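Lactamase_B domain-containing protein (Bacillus lehensis G1, PDB 7EV5) binds two zinc ions and is probably a hydrolase of the metallo-beta-lactamase fold, with a dual activity and a structure resembling both B3 metallo-beta-lactamases and glyoxalase II. Local coordinates at residues 74-86 / 126-138. Sequence-based numbering, arbitrary orientation.
With ZN (zinc ion), chain B.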
ATOM      1  N   VAL A  74     -11.368   4.820   4.729  1.00 10.46           N
ATOM      2  CA  VAL A  74      -9.930   4.859   4.473  1.00 10.57           C
ATOM      3  C   VAL A  74      -9.209   4.409   5.739  1.00 10.13           C
ATOM      4  O   VAL A  74      -9.427   4.976   6.820  1.00 10.61           O
ATOM      5  CB  VAL A  74      -9.477   6.275   4.072  1.00 10.71           C
ATOM      6  CG1 VAL A  74      -7.943   6.348   3.953  1.00 12.18           C
ATOM      7  CG2 VAL A  74     -10.160   6.700   2.780  1.00 14.21           C
ATOM      8  N   TYR A  75      -8.324   3.422   5.599  1.00  9.11           N
ATOM      9  CA  TYR A  75      -7.510   2.898   6.694  1.00  8.54           C
ATOM     10  C   TYR A  75      -6.059   3.337   6.532  1.00  9.00           C
ATOM     11  O   TYR A  75      -5.491   3.211   5.438  1.00 10.10           O
ATOM     12  CB  TYR A  75      -7.545   1.368   6.716  1.00  9.48           C
ATOM     13  CG  TYR A  75      -8.842   0.758   7.203  1.00 10.80           C
ATOM     14  CD1 TYR A  75      -8.899   0.093   8.423  1.00 12.25           C
ATOM     15  CD2 TYR A  75     -10.001   0.837   6.437  1.00 11.57           C
ATOM     16  CE1 TYR A  75     -10.089  -0.472   8.867  1.00  9.99           C
ATOM     17  CE2 TYR A  75     -11.189   0.281   6.880  1.00 11.74           C
ATOM     18  CZ  TYR A  75     -11.213  -0.371   8.088  1.00 10.51           C
ATOM     19  OH  TYR A  75     -12.414  -0.926   8.495  1.00 14.51           O
ATOM     20  N   LEU A  76      -5.444   3.811   7.620  1.00  9.69           N
ATOM     21  CA  LEU A  76      -4.067   4.288   7.604  1.00  9.43           C
ATOM     22  C   LEU A  76      -3.491   4.153   9.008  1.00  9.27           C
ATOM     23  O   LEU A  76      -4.215   4.312   9.997  1.00  9.82           O
ATOM     24  CB  LEU A  76      -4.028   5.763   7.170  1.00 10.84           C
ATOM     25  CG  LEU A  76      -2.677   6.480   7.191  1.00  8.69           C
ATOM     26  CD1 LEU A  76      -1.697   5.886   6.184  1.00 10.31           C
ATOM     27  CD2 LEU A  76      -2.883   7.960   6.887  1.00 12.60           C
ATOM     28  N   HIS A  77      -2.193   3.877   9.096  1.00  8.76           N
ATOM     29  CA  HIS A  77      -1.541   3.802  10.398  1.00  9.99           C
ATOM     30  C   HIS A  77      -1.495   5.170  11.073  1.00 10.15           C
ATOM     31  O   HIS A  77      -1.204   6.192  10.440  1.00 11.70           O
ATOM     32  CB  HIS A  77      -0.123   3.245  10.269  1.00  9.78           C
ATOM     33  CG  HIS A  77       0.438   2.776  11.573  1.00 10.87           C
ATOM     34  ND1 HIS A  77       0.974   3.637  12.511  1.00 11.16           N
ATOM     35  CD2 HIS A  77       0.482   1.542  12.127  1.00 12.58           C
ATOM     36  CE1 HIS A  77       1.357   2.943  13.572  1.00 12.00           C
ATOM     37  NE2 HIS A  77       1.060   1.673  13.368  1.00 12.83           N
ATOM     38  N   THR A  78      -1.767   5.172  12.383  1.00 10.87           N
ATOM     39  CA  THR A  78      -1.831   6.415  13.152  1.00 10.81           C
ATOM     40  C   THR A  78      -0.541   7.228  13.071  1.00 12.71           C
ATOM     41  O   THR A  78      -0.581   8.462  13.177  1.00 12.37           O
ATOM     42  CB  THR A  78      -2.209   6.105  14.609  1.00 13.05           C
ATOM     43  OG1 THR A  78      -2.636   7.311  15.254  1.00 15.35           O
ATOM     44  CG2 THR A  78      -1.042   5.499  15.385  1.00 13.79           C
ATOM     45  N   LYS A  79       0.608   6.579  12.870  1.00 11.27           N
ATOM     46  CA  LYS A  79       1.846   7.346  12.834  1.00 11.90           C
ATOM     47  C   LYS A  79       1.907   8.298  11.646  1.00 13.34           C
ATOM     48  O   LYS A  79       2.692   9.252  11.678  1.00 15.17           O
ATOM     49  CB  LYS A  79       3.057   6.422  12.858  1.00 12.55           C
ATOM     50  CG  LYS A  79       3.362   5.859  14.237  1.00 15.07           C
ATOM     51  CD  LYS A  79       4.311   4.673  14.134  1.00 21.38           C
ATOM     52  CE  LYS A  79       4.552   4.020  15.487  1.00 25.63           C
ATOM     53  NZ  LYS A  79       4.885   5.038  16.525  1.00 28.23           N
ATOM     54  N   GLU A  80       1.095   8.072  10.610  1.00 10.80           N
ATOM     55  CA  GLU A  80       1.045   8.956   9.450  1.00  9.82           C
ATOM     56  C   GLU A  80      -0.294   9.675   9.312  1.00  9.73           C
ATOM     57  O   GLU A  80      -0.602  10.198   8.241  1.00 10.30           O
ATOM     58  CB  GLU A  80       1.408   8.189   8.174  1.00  9.95           C
ATOM     59  CG  GLU A  80       2.883   7.801   8.147  1.00  9.49           C
ATOM     60  CD  GLU A  80       3.247   6.901   6.982  1.00  8.41           C
ATOM     61  OE1 GLU A  80       2.496   6.853   5.994  1.00 10.01           O
ATOM     62  OE2 GLU A  80       4.294   6.237   7.061  1.00 10.31           O
ATOM     63  N   ARG A  81      -1.080   9.744  10.391  1.00 12.25           N
ATOM     64  CA  ARG A  81      -2.423  10.314  10.300  1.00 11.55           C
ATOM     65  C   ARG A  81      -2.422  11.764   9.832  1.00 12.09           C
ATOM     66  O   ARG A  81      -3.368  12.192   9.161  1.00 13.16           O
ATOM     67  CB  ARG A  81      -3.149  10.172  11.643  1.00 11.31           C
ATOM     68  CG  ARG A  81      -2.590  11.011  12.799  1.00 13.70           C
ATOM     69  CD  ARG A  81      -3.463  10.834  14.064  1.00 14.73           C
ATOM     70  NE  ARG A  81      -2.867  11.423  15.261  1.00 13.06           N
ATOM     71  CZ  ARG A  81      -3.136  12.639  15.724  1.00 24.59           C
ATOM     72  NH1 ARG A  81      -3.989  13.433  15.083  1.00 28.01           N
ATOM     73  NH2 ARG A  81      -2.532  13.062  16.827  1.00 26.27           N
ATOM     74  N   HIS A  82      -1.380  12.533  10.164  1.00 11.22           N
ATOM     75  CA  HIS A  82      -1.294  13.915   9.714  1.00 13.69           C
ATOM     76  C   HIS A  82      -0.819  14.045   8.276  1.00 13.34           C
ATOM     77  O   HIS A  82      -0.893  15.144   7.715  1.00 13.35           O
ATOM     78  CB  HIS A  82      -0.314  14.703  10.588  1.00 16.54           C
ATOM     79  CG  HIS A  82      -0.712  14.787  12.029  1.00 15.20           C
ATOM     80  ND1 HIS A  82      -1.901  15.350  12.440  1.00 24.88           N
ATOM     81  CD2 HIS A  82      -0.078  14.378  13.152  1.00 19.92           C
ATOM     82  CE1 HIS A  82      -1.980  15.283  13.757  1.00 22.69           C
ATOM     83  NE2 HIS A  82      -0.888  14.701  14.213  1.00 25.17           N
ATOM     84  N   TRP A  83      -0.323  12.967   7.670  1.00 11.94           N
ATOM     85  CA  TRP A  83       0.319  13.091   6.366  1.00 11.47           C
ATOM     86  C   TRP A  83      -0.674  13.278   5.229  1.00 12.31           C
ATOM     87  O   TRP A  83      -0.318  13.861   4.200  1.00 12.40           O
ATOM     88  CB  TRP A  83       1.154  11.846   6.073  1.00 10.50           C
ATOM     89  CG  TRP A  83       2.415  11.754   6.869  1.00 12.51           C
ATOM     90  CD1 TRP A  83       2.676  12.326   8.080  1.00 12.75           C
ATOM     91  CD2 TRP A  83       3.582  11.025   6.508  1.00 11.03           C
ATOM     92  NE1 TRP A  83       3.948  11.999   8.497  1.00 12.22           N
ATOM     93  CE2 TRP A  83       4.532  11.209   7.540  1.00 10.43           C
ATOM     94  CE3 TRP A  83       3.924  10.249   5.404  1.00 11.73           C
ATOM     95  CZ2 TRP A  83       5.805  10.625   7.499  1.00 11.67           C
ATOM     96  CZ3 TRP A  83       5.189   9.674   5.364  1.00 12.10           C
ATOM     97  CH2 TRP A  83       6.111   9.868   6.411  1.00 12.65           C
ATOM     98  N   LEU A  84      -1.907  12.783   5.369  1.00 11.19           N
ATOM     99  CA  LEU A  84      -2.854  12.848   4.261  1.00 11.47           C
ATOM    100  C   LEU A  84      -3.132  14.289   3.859  1.00 12.52           C
ATOM    101  O   LEU A  84      -3.216  14.609   2.668  1.00 12.30           O
ATOM    102  CB  LEU A  84      -4.163  12.166   4.658  1.00 11.20           C
ATOM    103  CG  LEU A  84      -4.101  10.647   4.814  1.00 11.35           C
ATOM    104  CD1 LEU A  84      -5.481  10.152   5.231  1.00 13.74           C
ATOM    105  CD2 LEU A  84      -3.625   9.941   3.546  1.00 13.42           C
ATOM    106  N   GLU A  85      -3.274  15.169   4.841  1.00 12.04           N
ATOM    107  CA  GLU A  85      -3.737  16.524   4.602  1.00 12.74           C
ATOM    108  C   GLU A  85      -2.619  17.545   4.619  1.00 16.23           C
ATOM    109  O   GLU A  85      -2.889  18.738   4.446  1.00 17.08           O
ATOM    110  CB  GLU A  85      -4.776  16.896   5.663  1.00 12.09           C
ATOM    111  CG  GLU A  85      -6.061  16.101   5.561  1.00 15.40           C
ATOM    112  CD  GLU A  85      -6.894  16.203   6.814  1.00 17.87           C
ATOM    113  OE1 GLU A  85      -6.548  15.539   7.805  1.00 17.82           O
ATOM    114  OE2 GLU A  85      -7.886  16.962   6.807  1.00 20.95           O
ATOM    115  N   ASP A  86      -1.380  17.119   4.843  1.00 13.65           N
ATOM    116  CA  ASP A  86      -0.246  18.034   4.972  1.00 14.48           C
ATOM    117  C   ASP A  86       0.781  17.726   3.891  1.00 13.96           C
ATOM    118  O   ASP A  86       1.538  16.739   4.002  1.00 12.35           O
ATOM    119  CB  ASP A  86       0.363  17.928   6.366  1.00 13.54           C
ATOM    120  CG  ASP A  86       1.328  19.052   6.673  1.00 15.90           C
ATOM    121  OD1 ASP A  86       1.868  19.641   5.717  1.00 17.26           O
ATOM    122  OD2 ASP A  86       1.545  19.335   7.875  1.00 16.41           O
ATOM    123  N   PHE A 126       0.980  -6.408   9.373  1.00 11.07           N
ATOM    124  CA  PHE A 126       2.307  -6.239   9.938  1.00 11.57           C
ATOM    125  C   PHE A 126       2.688  -4.772   9.873  1.00 12.92           C
ATOM    126  O   PHE A 126       2.491  -4.117   8.847  1.00 12.07           O
ATOM    127  CB  PHE A 126       3.326  -7.050   9.151  1.00 12.10           C
ATOM    128  CG  PHE A 126       3.071  -8.533   9.174  1.00 13.31           C
ATOM    129  CD1 PHE A 126       3.637  -9.330  10.153  1.00 16.80           C
ATOM    130  CD2 PHE A 126       2.262  -9.122   8.227  1.00 15.35           C
ATOM    131  CE1 PHE A 126       3.410 -10.699  10.166  1.00 17.18           C
ATOM    132  CE2 PHE A 126       2.023 -10.491   8.235  1.00 16.41           C
ATOM    133  CZ  PHE A 126       2.600 -11.275   9.213  1.00 17.76           C
ATOM    134  N   HIS A 127       3.250  -4.261  10.960  1.00 10.83           N
ATOM    135  CA  HIS A 127       3.792  -2.910  10.962  1.00 11.19           C
ATOM    136  C   HIS A 127       5.227  -3.013  10.453  1.00 11.59           C
ATOM    137  O   HIS A 127       6.070  -3.657  11.088  1.00 13.64           O
ATOM    138  CB  HIS A 127       3.699  -2.291  12.361  1.00 10.93           C
ATOM    139  CG  HIS A 127       4.130  -0.856  12.415  1.00 13.01           C
ATOM    140  ND1 HIS A 127       4.800  -0.322  13.495  1.00 18.43           N
ATOM    141  CD2 HIS A 127       4.004   0.153  11.518  1.00 13.22           C
ATOM    142  CE1 HIS A 127       5.062   0.954  13.264  1.00 19.15           C
ATOM    143  NE2 HIS A 127       4.592   1.266  12.070  1.00 13.17           N
ATOM    144  N   THR A 128       5.500  -2.428   9.280  1.00  9.82           N
ATOM    145  CA  THR A 128       6.756  -2.644   8.557  1.00 10.15           C
ATOM    146  C   THR A 128       7.404  -1.310   8.214  1.00 10.13           C
ATOM    147  O   THR A 128       7.537  -0.949   7.030  1.00 10.47           O
ATOM    148  CB  THR A 128       6.540  -3.477   7.291  1.00 10.47           C
ATOM    149  OG1 THR A 128       5.489  -2.908   6.502  1.00  9.55           O
ATOM    150  CG2 THR A 128       6.157  -4.905   7.643  1.00 11.31           C
ATOM    151  N   PRO A 129       7.843  -0.560   9.232  1.00  9.25           N
ATOM    152  CA  PRO A 129       8.469   0.752   8.994  1.00 10.59           C
ATOM    153  C   PRO A 129       9.882   0.673   8.437  1.00 10.95           C
ATOM    154  O   PRO A 129      10.466  -0.407   8.299  1.00 11.04           O
ATOM    155  CB  PRO A 129       8.465   1.387  10.392  1.00  9.65           C
ATOM    156  CG  PRO A 129       8.605   0.189  11.314  1.00 10.92           C
ATOM    157  CD  PRO A 129       7.703  -0.840  10.674  1.00 11.29           C
ATOM    158  N   GLY A 130      10.450   1.837   8.128  1.00 10.43           N
ATOM    159  CA  GLY A 130      11.780   1.930   7.559  1.00 10.78           C
ATOM    160  C   GLY A 130      11.792   2.837   6.350  1.00 10.65           C
ATOM    161  O   GLY A 130      12.626   3.739   6.245  1.00 11.31           O
ATOM    162  N   HIS A 131      10.879   2.581   5.407  1.00  9.88           N
ATOM    163  CA  HIS A 131      10.627   3.529   4.329  1.00  9.42           C
ATOM    164  C   HIS A 131       9.757   4.690   4.819  1.00  9.49           C
ATOM    165  O   HIS A 131       9.957   5.841   4.409  1.00 10.83           O
ATOM    166  CB  HIS A 131       9.995   2.789   3.143  1.00 11.87           C
ATOM    167  CG  HIS A 131       9.444   3.681   2.072  1.00  9.68           C
ATOM    168  ND1 HIS A 131      10.225   4.271   1.100  1.00 10.59           N
ATOM    169  CD2 HIS A 131       8.171   4.048   1.802  1.00  8.84           C
ATOM    170  CE1 HIS A 131       9.459   4.972   0.283  1.00 10.15           C
ATOM    171  NE2 HIS A 131       8.203   4.860   0.689  1.00  8.67           N
ATOM    172  N   SER A 132       8.809   4.416   5.712  1.00  9.43           N
ATOM    173  CA  SER A 132       8.021   5.463   6.346  1.00 10.57           C
ATOM    174  C   SER A 132       7.537   4.919   7.682  1.00  8.72           C
ATOM    175  O   SER A 132       7.431   3.693   7.847  1.00  9.51           O
ATOM    176  CB  SER A 132       6.840   5.918   5.465  1.00  9.83           C
ATOM    177  OG  SER A 132       5.809   4.946   5.405  1.00  9.40           O
ATOM    178  N   PRO A 133       7.255   5.785   8.661  1.00  9.07           N
ATOM    179  CA  PRO A 133       7.004   5.299  10.027  1.00  9.11           C
ATOM    180  C   PRO A 133       5.670   4.600  10.195  1.00 10.86           C
ATOM    181  O   PRO A 133       5.524   3.806  11.134  1.00 11.73           O
ATOM    182  CB  PRO A 133       7.068   6.578  10.878  1.00 12.25           C
ATOM    183  CG  PRO A 133       6.760   7.688   9.914  1.00 14.89           C
ATOM    184  CD  PRO A 133       7.361   7.254   8.610  1.00  9.82           C
ATOM    185  N   GLY A 134       4.700   4.876   9.333  1.00 10.42           N
ATOM    186  CA  GLY A 134       3.406   4.231   9.422  1.00 10.60           C
ATOM    187  C   GLY A 134       3.186   3.209   8.325  1.00 10.30           C
ATOM    188  O   GLY A 134       2.052   2.834   8.034  1.00  9.94           O
ATOM    189  N   SER A 135       4.272   2.735   7.720  1.00  9.07           N
ATOM    190  CA  SER A 135       4.160   1.705   6.697  1.00  8.23           C
ATOM    191  C   SER A 135       3.637   0.415   7.314  1.00  7.65           C
ATOM    192  O   SER A 135       4.184  -0.091   8.303  1.00  9.93           O
ATOM    193  CB  SER A 135       5.536   1.425   6.107  1.00  8.22           C
ATOM    194  OG  SER A 135       5.865   2.303   5.049  1.00  9.46           O
ATOM    195  N   VAL A 136       2.606  -0.136   6.680  1.00  8.19           N
ATOM    196  CA  VAL A 136       2.063  -1.424   7.071  0.57 11.03           C
ATOM    197  C   VAL A 136       1.953  -2.302   5.839  1.00  9.78           C
ATOM    198  O   VAL A 136       1.913  -1.833   4.697  1.00 10.51           O
ATOM    199  CB  VAL A 136       0.705  -1.352   7.802  0.57 10.10           C
ATOM    200  CG1 VAL A 136       0.814  -0.517   9.076  0.57 10.29           C
ATOM    201  CG2 VAL A 136      -0.363  -0.813   6.883  0.57  8.91           C
ATOM    202  N   SER A 137       1.975  -3.607   6.089  1.00  8.60           N
ATOM    203  CA  SER A 137       1.820  -4.622   5.049  1.00  9.57           C
ATOM    204  C   SER A 137       0.614  -5.493   5.362  1.00  9.33           C
ATOM    205  O   SER A 137       0.446  -5.950   6.501  1.00 10.19           O
ATOM    206  CB  SER A 137       3.073  -5.484   4.946  1.00 11.40           C
ATOM    207  OG  SER A 137       4.184  -4.674   4.609  1.00 10.34           O
ATOM    208  N   TYR A 138      -0.218  -5.723   4.355  1.00  9.76           N
ATOM    209  CA  TYR A 138      -1.462  -6.468   4.518  1.00  8.34           C
ATOM    210  C   TYR A 138      -1.301  -7.825   3.842  1.00 10.15           C
ATOM    211  O   TYR A 138      -1.177  -7.900   2.614  1.00 10.49           O
ATOM    212  CB  TYR A 138      -2.617  -5.714   3.869  1.00  9.67           C
ATOM    213  CG  TYR A 138      -2.840  -4.289   4.357  1.00  9.05           C
ATOM    214  CD1 TYR A 138      -3.642  -4.035   5.459  1.00  9.79           C
ATOM    215  CD2 TYR A 138      -2.267  -3.202   3.700  1.00  9.96           C
ATOM    216  CE1 TYR A 138      -3.877  -2.751   5.899  1.00  9.90           C
ATOM    217  CE2 TYR A 138      -2.507  -1.901   4.123  1.00  8.56           C
ATOM    218  CZ  TYR A 138      -3.313  -1.691   5.231  1.00  8.73           C
ATOM    219  OH  TYR A 138      -3.563  -0.418   5.676  1.00 10.26           O
TER
HETATM  220 ZN    ZN B 301       6.549   5.654  -0.248  1.00 11.09          ZN
HETATM  221  O   HOH W   1      -0.678   2.683   6.899  1.00  9.17           O
HETATM  222  O   HOH W   2       6.312   6.234  -2.081  1.00 11.56           O
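Lys-79 and Gly-134 bring the backbones closest, their CA atoms 4.9 Å apart, where the 3-10 turn after strand 74-77 meets the type I beta turn Ser-132 to Ser-135. Glu-80 provides the polar link. Its chain runs extended beyond CG and delivers Glu-80 OE2 into the turn, where two donors grip that one oxygen: Ser-132 OG at 2.6 Å, on the syn lone pair, and Gly-134 N at 2.7 Å, coming from above the carboxylate plane. The other oxygen, OE1, accepts from the backbone N of Ala-55, so the buried carboxylate is held at both ends and ties the turn to the loop of zinc ligands His-54 and His-56. Beside it, the Trp-83 ring brings CH2 to 3.6 Å from Pro-133 CD, while Glu-80 CG lies over a face of the same ring.

Further along, His-77 and His-127 form an offset stack, centroids 4.3 Å apart and planes at 7°. With CG anti to the backbone N (chi1 -163°), the His-77 ring reaches across to His-127, and its ND1 accepts from Lys-79 N, which limits its rotation. His-127 is fixed too: Pro-129 CD covers its opposite face and NE2 donates to Pro-133 O. The methylenes of Lys-79 lie alongside the His-127 ring, Lys-79 CE 3.8 Å from His-127 CE1, and Val-136 CG1 packs on His-77 CD2. Water 1 accepts from His-77 N and lies within hydrogen-bonding distance of Gly-134 O.

In the alpha-beta/beta-alpha sandwich of the metallo-beta-lactamase fold, the contact links the end of strand 74-77 in one sheet to the loop between strands 121-127 and 136-140 in the other. That loop carries His-131, whose NE2 binds zinc; Tyr-138, hydrogen-bonded through OH to Leu-52 O, packs against strands 46-51 and 108-110.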